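Local coordinates for transcriptional regulator, TetR family (Marinobacter aquaeolei, PDB 3NNR), which probably binds DNA as a dimeric, all-helical transcriptional regulator of the TetR family, at residues 66-71 / 86-91; 79-84 / 207-212; 153-158 / 191-196. All blocks are in the same frame, centred on the assembly; numbering follows the deposited sequence.

In the fold
None of the three contacts is polar across its segments, but interaction 1 is chiefly a CH-pi contact while interactions 2 and 3 are methyl-to-methyl packing. Interactions 1 and 2 are partly buried; interaction 3, beside the dimer interface, is buried. Interaction 1 sets the end of helix 49-67 against helix 78-94, with a tyrosine ring lying on a serine. Interaction 2 uses the same helix 78-94 about two turns earlier, where methyl groups meet a leucine of helix 200-211; the two contacts touch through Ile70 and Pro71 on Tyr84. Interaction 3 joins helices 145-160 and 186-194. It meets interaction 2 where Met81 packs on Leu191 and Arg210 NH2 probably hydrogen-bonds Thr192 OG1.

Interaction 1 (66-71 / 86-91); sequences YYLDIP and ESVFDG
Tyr67 lays one face of its ring on Ser87, joining two helices of the all-helical TetR-family regulatory domain. Helix 49-67, the helix that in this family leads from the DNA-binding helices into that domain, ends here against helix 78-94. The two backbones come within 7.1 Å between Tyr67 CA and Ser87 CA. Along the tyrosine, CB first meets Ser87 OG at 3.7 Å. With CG anti to the carbonyl carbon (chi1 -61°), the ring is then carried across the serine. CG and CD2 lie by both side-chain atoms of Ser87, and CD2 comes to 3.7 Å from Ser87 CB. Farther out, CE2 approaches the backbone oxygen Ser87 O. The result is a CH-pi contact: Ser87 CB sits 3.9 Å from the centre of the Tyr67 ring, 21° off its normal and shifted toward the rim. The hydroxyl of Ser87 is engaged in its own helix, where OG gives a hydrogen bond to Phe83 O. An alanine in place of Tyr67 would lack the ring, which would probably open a gap over Ser87 CB and leave Leu68 on Val88 as the main remaining packing. Leu68 is where the chain departs from helical geometry, and its side chain meets Val88 at about a right angle, CD2 lying 4.1 Å from Val88 CG2.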
loop_
_atom_site.group_PDB
_atom_site.type_symbol
_atom_site.label_atom_id
_atom_site.label_comp_id
_atom_site.label_asym_id
_atom_site.label_seq_id
_atom_site.Cartn_x
_atom_site.Cartn_y
_atom_site.Cartn_z
ATOM N N TYR A 66 5.150 -20.425 -8.147
ATOM C CA TYR A 66 6.317 -21.117 -8.705
ATOM C C TYR A 66 7.577 -20.447 -8.126
ATOM O O TYR A 66 8.441 -21.134 -7.653
ATOM C CB TYR A 66 6.276 -21.092 -10.263
ATOM C CG TYR A 66 7.141 -22.065 -11.059
ATOM C CD1 TYR A 66 7.330 -23.393 -10.655
ATOM C CD2 TYR A 66 7.652 -21.699 -12.314
ATOM C CE1 TYR A 66 8.089 -24.306 -11.443
ATOM C CE2 TYR A 66 8.423 -22.610 -13.109
ATOM C CZ TYR A 66 8.637 -23.916 -12.676
ATOM O OH TYR A 66 9.370 -24.840 -13.485
ATOM N N TYR A 67 7.651 -19.116 -8.115
ATOM C CA TYR A 67 8.810 -18.457 -7.526
ATOM C C TYR A 67 8.926 -18.707 -6.011
ATOM O O TYR A 67 10.026 -18.918 -5.515
ATOM C CB TYR A 67 8.806 -16.939 -7.779
ATOM C CG TYR A 67 8.841 -16.475 -9.227
ATOM C CD1 TYR A 67 9.533 -17.177 -10.213
ATOM C CD2 TYR A 67 8.252 -15.252 -9.589
ATOM C CE1 TYR A 67 9.587 -16.712 -11.530
ATOM C CE2 TYR A 67 8.305 -14.772 -10.904
ATOM C CZ TYR A 67 8.971 -15.501 -11.862
ATOM O OH TYR A 67 9.019 -15.040 -13.153
ATOM N N LEU A 68 7.794 -18.695 -5.299
ATOM C CA LEU A 68 7.752 -18.893 -3.830
ATOM C C LEU A 68 7.489 -20.335 -3.359
ATOM O O LEU A 68 6.850 -20.544 -2.299
ATOM C CB LEU A 68 6.727 -17.959 -3.223
ATOM C CG LEU A 68 6.929 -16.482 -3.522
ATOM C CD1 LEU A 68 5.853 -15.662 -2.791
ATOM C CD2 LEU A 68 8.353 -16.041 -3.124
ATOM N N ASP A 69 7.957 -21.305 -4.157
ATOM C CA ASP A 69 7.892 -22.718 -3.823
ATOM C C ASP A 69 9.284 -22.876 -3.247
ATOM O O ASP A 69 10.272 -22.968 -3.995
ATOM C CB ASP A 69 7.653 -23.596 -5.058
ATOM C CG ASP A 69 7.512 -25.072 -4.732
ATOM O OD1 ASP A 69 7.759 -25.508 -3.584
ATOM O OD2 ASP A 69 7.148 -25.801 -5.669
ATOM N N ILE A 70 9.334 -22.834 -1.912
ATOM C CA ILE A 70 10.578 -22.865 -1.155
ATOM C C ILE A 70 11.134 -24.292 -1.103
ATOM O O ILE A 70 10.405 -25.218 -0.706
ATOM C CB ILE A 70 10.414 -22.352 0.318
ATOM C CG1 ILE A 70 9.685 -21.010 0.382
ATOM C CG2 ILE A 70 11.786 -22.262 1.039
ATOM C CD1 ILE A 70 10.257 -19.935 -0.481
ATOM N N PRO A 71 12.406 -24.474 -1.513
ATOM C CA PRO A 71 13.010 -25.794 -1.381
ATOM C C PRO A 71 13.229 -26.128 0.098
ATOM O O PRO A 71 13.700 -25.261 0.860
ATOM C CB PRO A 71 14.355 -25.670 -2.120
ATOM C CG PRO A 71 14.310 -24.384 -2.818
ATOM C CD PRO A 71 13.316 -23.530 -2.175
ATOM N N GLU A 86 13.627 -9.981 -5.864
ATOM C CA GLU A 86 13.614 -9.458 -7.247
ATOM C C GLU A 86 12.460 -9.970 -8.121
ATOM O O GLU A 86 11.832 -9.192 -8.842
ATOM C CB GLU A 86 14.939 -9.741 -7.965
ATOM C CG GLU A 86 16.086 -8.815 -7.509
ATOM C CD GLU A 86 17.326 -8.862 -8.404
ATOM O OE1 GLU A 86 17.234 -9.228 -9.597
ATOM O OE2 GLU A 86 18.400 -8.484 -7.916
ATOM N N SER A 87 12.197 -11.273 -8.030
ATOM C CA SER A 87 11.196 -11.938 -8.852
ATOM C C SER A 87 9.789 -11.488 -8.524
ATOM O O SER A 87 8.986 -11.308 -9.425
ATOM C CB SER A 87 11.343 -13.469 -8.745
ATOM O OG SER A 87 11.019 -13.966 -7.459
ATOM N N VAL A 88 9.504 -11.311 -7.232
ATOM C CA VAL A 88 8.228 -10.778 -6.772
ATOM C C VAL A 88 8.101 -9.307 -7.237
ATOM O O VAL A 88 7.053 -8.934 -7.718
ATOM C CB VAL A 88 8.047 -10.920 -5.229
ATOM C CG1 VAL A 88 6.824 -10.212 -4.767
ATOM C CG2 VAL A 88 7.939 -12.392 -4.859
ATOM N N PHE A 89 9.159 -8.496 -7.105
ATOM C CA PHE A 89 9.101 -7.103 -7.600
ATOM C C PHE A 89 8.871 -7.054 -9.113
ATOM O O PHE A 89 8.056 -6.256 -9.560
ATOM C CB PHE A 89 10.301 -6.229 -7.184
ATOM C CG PHE A 89 10.141 -5.578 -5.833
ATOM C CD1 PHE A 89 9.342 -4.451 -5.689
ATOM C CD2 PHE A 89 10.792 -6.060 -4.716
ATOM C CE1 PHE A 89 9.183 -3.835 -4.431
ATOM C CE2 PHE A 89 10.650 -5.449 -3.477
ATOM C CZ PHE A 89 9.844 -4.344 -3.335
ATOM N N ASP A 90 9.555 -7.903 -9.875
ATOM C CA ASP A 90 9.315 -8.010 -11.329
ATOM C C ASP A 90 7.863 -8.386 -11.614
ATOM O O ASP A 90 7.268 -7.858 -12.542
ATOM C CB ASP A 90 10.201 -9.068 -11.980
ATOM C CG ASP A 90 9.996 -9.149 -13.502
ATOM O OD1 ASP A 90 10.505 -8.226 -14.190
ATOM O OD2 ASP A 90 9.340 -10.123 -13.995
ATOM N N GLY A 91 7.298 -9.292 -10.817
ATOM C CA GLY A 91 5.894 -9.684 -10.969
ATOM C C GLY A 91 4.951 -8.509 -10.776
ATOM O O GLY A 91 4.079 -8.256 -11.608
#

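Interaction 2 (79-84 / 207-212); sequences EDMTFY and LALREK
Leu209 reaches from helix 200-211 toward helix 78-94 and ends on two methyl groups, one from Thr82 and one from Met81. This is plain helix-to-helix packing within the all-helical C-terminal regulatory domain of the TetR-family fold, joining helix 78-94 to the last helix of the model. The backbones stay well apart, 9.0 Å between Thr82 CA and Leu209 CA, so the side chains alone span the distance. In Leu209, CG stands anti to the backbone N (chi1 -178°), which carries both methyls toward helix 78-94. CD2 is the branch that does most of the touching. It lies 3.6 Å from Thr82 CG2 and equally close, 3.6 Å, to Met81 CE, so that it is lodged against neighbouring residues of one helical turn. CD1 adds a second contact to the same threonine methyl, at 3.8 Å from Thr82 CG2.

Thr82 turns its methyl to the leucine while its hydroxyl is engaged in its own helix. OG1 turns back along the helix and donates to Glu79 O, 2.7 Å away, with a tilt of 30° out of the carbonyl plane. Phe83 N reaches Glu79 O from the same face of that plane, so one carbonyl oxygen is gripped by two donors.

Met81, modelled as selenomethionine, runs straight through its first two torsions and bends at chi3 (67°), bringing CE alongside Leu209; the two side chains slide past each other in opposite directions. An unidentified bound molecule lies about 4 Å from the Met81 side chain. Helix 186-194 closes in here as well: its Leu191 packs on both Met81 and Arg210, and Arg210, next to Leu209 on helix 200-211, also packs on Ala150 of the second subunit.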
loop_
_atom_site.group_PDB
_atom_site.type_symbol
_atom_site.label_atom_id
_atom_site.label_comp_id
_atom_site.label_asym_id
_atom_site.label_seq_id
_atom_site.Cartn_x
_atom_site.Cartn_y
_atom_site.Cartn_z
ATOM N N GLU A 79 21.534 -15.552 -1.986
ATOM C CA GLU A 79 21.245 -15.516 -3.423
ATOM C C GLU A 79 19.746 -15.881 -3.604
ATOM O O GLU A 79 19.014 -15.224 -4.384
ATOM C CB GLU A 79 22.204 -16.422 -4.202
ATOM C CG GLU A 79 23.770 -16.038 -4.174
ATOM C CD GLU A 79 24.543 -16.294 -2.825
ATOM O OE1 GLU A 79 23.943 -16.788 -1.840
ATOM O OE2 GLU A 79 25.761 -15.981 -2.742
ATOM N N ASP A 80 19.267 -16.871 -2.835
ATOM C CA ASP A 80 17.830 -17.211 -2.816
ATOM C C ASP A 80 16.983 -16.038 -2.330
ATOM O O ASP A 80 15.898 -15.783 -2.861
ATOM C CB ASP A 80 17.506 -18.377 -1.870
ATOM C CG ASP A 80 18.077 -19.678 -2.301
ATOM O OD1 ASP A 80 18.366 -19.887 -3.504
ATOM O OD2 ASP A 80 18.193 -20.541 -1.405
HETATM N N MSE A 81 17.466 -15.352 -1.300
HETATM C CA MSE A 81 16.740 -14.212 -0.748
HETATM C C MSE A 81 16.552 -13.127 -1.835
HETATM O O MSE A 81 15.430 -12.684 -2.079
HETATM C CB MSE A 81 17.444 -13.668 0.496
HETATM C CG MSE A 81 16.649 -12.637 1.251
HETATM SE SE MSE A 81 17.717 -11.955 2.693
HETATM C CE MSE A 81 19.097 -11.012 1.694
ATOM N N THR A 82 17.639 -12.778 -2.518
ATOM C CA THR A 82 17.608 -11.763 -3.571
ATOM C C THR A 82 16.715 -12.197 -4.738
ATOM O O THR A 82 16.024 -11.367 -5.327
ATOM C CB THR A 82 19.015 -11.424 -4.075
ATOM O OG1 THR A 82 19.634 -12.609 -4.553
ATOM C CG2 THR A 82 19.852 -10.899 -2.964
ATOM N N PHE A 83 16.724 -13.491 -5.060
ATOM C CA PHE A 83 15.860 -14.019 -6.106
ATOM C C PHE A 83 14.373 -13.853 -5.690
ATOM O O PHE A 83 13.569 -13.268 -6.437
ATOM C CB PHE A 83 16.181 -15.467 -6.461
ATOM C CG PHE A 83 15.006 -16.163 -7.031
ATOM C CD1 PHE A 83 14.560 -15.837 -8.302
ATOM C CD2 PHE A 83 14.254 -17.046 -6.251
ATOM C CE1 PHE A 83 13.397 -16.413 -8.805
ATOM C CE2 PHE A 83 13.116 -17.639 -6.749
ATOM C CZ PHE A 83 12.678 -17.324 -8.031
ATOM N N TYR A 84 14.006 -14.334 -4.502
ATOM C CA TYR A 84 12.621 -14.195 -4.038
ATOM C C TYR A 84 12.152 -12.738 -4.109
ATOM O O TYR A 84 11.028 -12.459 -4.575
ATOM C CB TYR A 84 12.399 -14.717 -2.600
ATOM C CG TYR A 84 12.736 -16.187 -2.354
ATOM C CD1 TYR A 84 12.270 -17.190 -3.199
ATOM C CD2 TYR A 84 13.476 -16.578 -1.238
ATOM C CE1 TYR A 84 12.566 -18.544 -2.963
ATOM C CE2 TYR A 84 13.798 -17.942 -1.004
ATOM C CZ TYR A 84 13.339 -18.911 -1.863
ATOM O OH TYR A 84 13.658 -20.236 -1.648
ATOM N N LEU A 207 24.045 -6.080 4.984
ATOM C CA LEU A 207 24.103 -4.603 4.836
ATOM C C LEU A 207 24.770 -4.194 3.516
ATOM O O LEU A 207 24.336 -3.231 2.875
ATOM C CB LEU A 207 24.858 -3.935 5.982
ATOM C CG LEU A 207 24.154 -3.611 7.296
ATOM C CD1 LEU A 207 23.158 -4.663 7.699
ATOM C CD2 LEU A 207 25.207 -3.364 8.391
ATOM N N ALA A 208 25.836 -4.914 3.143
ATOM C CA ALA A 208 26.596 -4.673 1.886
ATOM C C ALA A 208 25.705 -4.884 0.671
ATOM O O ALA A 208 25.733 -4.097 -0.281
ATOM C CB ALA A 208 27.843 -5.577 1.810
ATOM N N LEU A 209 24.914 -5.954 0.741
ATOM C CA LEU A 209 23.922 -6.305 -0.268
ATOM C C LEU A 209 22.809 -5.258 -0.342
ATOM O O LEU A 209 22.410 -4.851 -1.441
ATOM C CB LEU A 209 23.303 -7.671 0.078
ATOM C CG LEU A 209 22.259 -8.312 -0.853
ATOM C CD1 LEU A 209 22.803 -8.563 -2.283
ATOM C CD2 LEU A 209 21.805 -9.614 -0.210
ATOM N N ARG A 210 22.302 -4.861 0.837
ATOM C CA ARG A 210 21.251 -3.834 0.973
ATOM C C ARG A 210 21.659 -2.535 0.267
ATOM O O ARG A 210 20.882 -2.004 -0.530
ATOM C CB ARG A 210 20.901 -3.608 2.460
ATOM C CG ARG A 210 19.959 -2.439 2.766
ATOM C CD ARG A 210 19.439 -2.511 4.204
ATOM N NE ARG A 210 18.718 -1.293 4.583
ATOM C CZ ARG A 210 19.259 -0.174 5.102
ATOM N NH1 ARG A 210 20.571 -0.049 5.303
ATOM N NH2 ARG A 210 18.473 0.868 5.397
ATOM N N GLU A 211 22.886 -2.080 0.530
ATOM C CA GLU A 211 23.451 -0.886 -0.127
ATOM C C GLU A 211 23.434 -0.902 -1.651
ATOM O O GLU A 211 23.191 0.149 -2.264
ATOM C CB GLU A 211 24.884 -0.608 0.352
ATOM C CG GLU A 211 24.943 -0.045 1.741
ATOM C CD GLU A 211 24.323 1.330 1.808
ATOM O OE1 GLU A 211 24.876 2.260 1.169
ATOM O OE2 GLU A 211 23.264 1.461 2.471
ATOM N N LYS A 212 23.660 -2.074 -2.259
ATOM C CA LYS A 212 23.601 -2.193 -3.731
ATOM C C LYS A 212 22.214 -1.822 -4.297
ATOM O O LYS A 212 22.130 -1.525 -5.470
ATOM C CB LYS A 212 24.088 -3.567 -4.249
#

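Interaction 3 (153-158 / 191-196); sequences LNVWLV and LTLEVP
Val155 and Leu193 mark the closest backbone approach of segments 153-158 and 191-196, 7.5 Å between their CA atoms. The CB of Leu193 is directed toward the other segment, and a single branch, CD1, makes the closest contacts. It comes to 3.6 Å from Val155 CG2 and 3.7 Å from Val155 N, which places it against the backbone of helix 145-160 as well as its side chains. Asn154 borders it too, with the carbonyl carbon Asn154 C at 3.9 Å from Leu193 CD1. Helices 145-160 and 186-194 both meet the second subunit, consistent with the four-helix-bundle dimer interface common in the TetR family. Leu193 packs there on Leu193 of the second subunit, while Asn154 ND2 hydrogen-bonds Gln189 O of that subunit. Within the chain, one turn on from Val155, Val158 CG2 flanks the same methyl more loosely, 4.5 Å from Leu193 CD1. With CG anti to the carbonyl carbon (chi1 -60°) and CD1 extended beyond it (chi2 172°), CD1 of Leu193 comes between the two valines. Val155 also packs on Phe131 of helix 110-136, and an unidentified bound molecule lies about 4 Å from the Val155 side chain.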
loop_
_atom_site.group_PDB
_atom_site.type_symbol
_atom_site.label_atom_id
_atom_site.label_comp_id
_atom_site.label_asym_id
_atom_site.label_seq_id
_atom_site.Cartn_x
_atom_site.Cartn_y
_atom_site.Cartn_z
ATOM N N LEU A 153 3.898 -9.814 7.772
ATOM C CA LEU A 153 2.878 -8.910 7.266
ATOM C C LEU A 153 3.493 -7.558 6.838
ATOM O O LEU A 153 3.143 -7.057 5.766
ATOM C CB LEU A 153 1.761 -8.712 8.303
ATOM C CG LEU A 153 0.489 -7.993 7.888
ATOM C CD1 LEU A 153 -0.080 -8.582 6.615
ATOM C CD2 LEU A 153 -0.536 -8.047 9.025
ATOM N N ASN A 154 4.432 -7.013 7.631
ATOM C CA ASN A 154 5.112 -5.747 7.278
ATOM C C ASN A 154 5.860 -5.846 5.949
ATOM O O ASN A 154 5.808 -4.919 5.160
ATOM C CB ASN A 154 6.031 -5.243 8.395
ATOM C CG ASN A 154 5.264 -4.645 9.577
ATOM O OD1 ASN A 154 4.118 -4.236 9.456
ATOM N ND2 ASN A 154 5.919 -4.570 10.714
ATOM N N VAL A 155 6.518 -6.978 5.699
ATOM C CA VAL A 155 7.163 -7.246 4.406
ATOM C C VAL A 155 6.128 -7.138 3.285
ATOM O O VAL A 155 6.329 -6.376 2.349
ATOM C CB VAL A 155 7.836 -8.622 4.353
ATOM C CG1 VAL A 155 8.201 -8.974 2.952
ATOM C CG2 VAL A 155 9.055 -8.616 5.205
ATOM N N TRP A 156 4.994 -7.815 3.452
ATOM C CA TRP A 156 3.932 -7.803 2.464
ATOM C C TRP A 156 3.445 -6.392 2.241
ATOM O O TRP A 156 3.316 -5.960 1.092
ATOM C CB TRP A 156 2.781 -8.729 2.895
ATOM C CG TRP A 156 1.729 -8.967 1.857
ATOM C CD1 TRP A 156 1.645 -10.039 0.996
ATOM C CD2 TRP A 156 0.599 -8.131 1.564
ATOM N NE1 TRP A 156 0.541 -9.904 0.187
ATOM C CE2 TRP A 156 -0.121 -8.751 0.521
ATOM C CE3 TRP A 156 0.120 -6.918 2.091
ATOM C CZ2 TRP A 156 -1.285 -8.196 -0.020
ATOM C CZ3 TRP A 156 -1.050 -6.354 1.549
ATOM C CH2 TRP A 156 -1.733 -6.994 0.502
ATOM N N LEU A 157 3.175 -5.682 3.336
ATOM C CA LEU A 157 2.654 -4.315 3.292
ATOM C C LEU A 157 3.606 -3.370 2.538
ATOM O O LEU A 157 3.166 -2.544 1.748
ATOM C CB LEU A 157 2.371 -3.792 4.721
ATOM C CG LEU A 157 1.184 -4.402 5.497
ATOM C CD1 LEU A 157 1.179 -4.013 6.988
ATOM C CD2 LEU A 157 -0.140 -3.962 4.888
ATOM N N VAL A 158 4.907 -3.520 2.773
ATOM C CA VAL A 158 5.928 -2.705 2.111
ATOM C C VAL A 158 6.067 -3.054 0.641
ATOM O O VAL A 158 6.105 -2.163 -0.184
ATOM C CB VAL A 158 7.308 -2.812 2.809
ATOM C CG1 VAL A 158 8.446 -2.313 1.896
ATOM C CG2 VAL A 158 7.274 -2.049 4.145
ATOM N N LEU A 191 14.698 -4.903 3.234
ATOM C CA LEU A 191 15.874 -5.323 4.001
ATOM C C LEU A 191 16.081 -4.461 5.255
ATOM O O LEU A 191 16.645 -4.932 6.243
ATOM C CB LEU A 191 17.117 -5.412 3.102
ATOM C CG LEU A 191 17.048 -6.487 1.998
ATOM C CD1 LEU A 191 18.208 -6.365 1.052
ATOM C CD2 LEU A 191 17.016 -7.908 2.551
ATOM N N THR A 192 15.596 -3.222 5.218
ATOM C CA THR A 192 15.611 -2.342 6.381
ATOM C C THR A 192 14.796 -2.948 7.527
ATOM O O THR A 192 15.135 -2.727 8.684
ATOM C CB THR A 192 15.072 -0.945 6.037
ATOM O OG1 THR A 192 15.894 -0.382 5.008
ATOM C CG2 THR A 192 15.070 -0.026 7.238
ATOM N N LEU A 193 13.749 -3.716 7.210
ATOM C CA LEU A 193 12.947 -4.388 8.245
ATOM C C LEU A 193 13.772 -5.390 9.056
ATOM O O LEU A 193 13.564 -5.490 10.254
ATOM C CB LEU A 193 11.722 -5.116 7.668
ATOM C CG LEU A 193 10.702 -4.283 6.921
ATOM C CD1 LEU A 193 9.678 -5.200 6.248
ATOM C CD2 LEU A 193 10.045 -3.283 7.876
ATOM N N GLU A 194 14.705 -6.087 8.414
ATOM C CA GLU A 194 15.524 -7.110 9.091
ATOM C C GLU A 194 16.933 -6.666 9.494
ATOM O O GLU A 194 17.665 -7.494 10.008
ATOM C CB GLU A 194 15.555 -8.407 8.264
ATOM C CG GLU A 194 14.142 -8.998 7.932
ATOM C CD GLU A 194 13.290 -9.420 9.162
ATOM O OE1 GLU A 194 13.821 -10.104 10.084
ATOM O OE2 GLU A 194 12.070 -9.093 9.176
ATOM N N VAL A 195 17.292 -5.383 9.308
ATOM C CA VAL A 195 18.596 -4.821 9.749
ATOM C C VAL A 195 18.987 -5.104 11.222
ATOM O O VAL A 195 20.083 -5.614 11.454
ATOM C CB VAL A 195 18.707 -3.264 9.487
ATOM C CG1 VAL A 195 19.832 -2.584 10.359
ATOM C CG2 VAL A 195 18.927 -2.992 8.001
ATOM N N PRO A 196 18.124 -4.763 12.206
ATOM C CA PRO A 196 18.502 -5.017 13.612
ATOM C C PRO A 196 18.502 -6.491 14.064
ATOM O O PRO A 196 19.084 -6.779 15.115
ATOM C CB PRO A 196 17.472 -4.216 14.395
ATOM C CG PRO A 196 16.277 -4.252 13.537
ATOM C CD PRO A 196 16.760 -4.216 12.119
#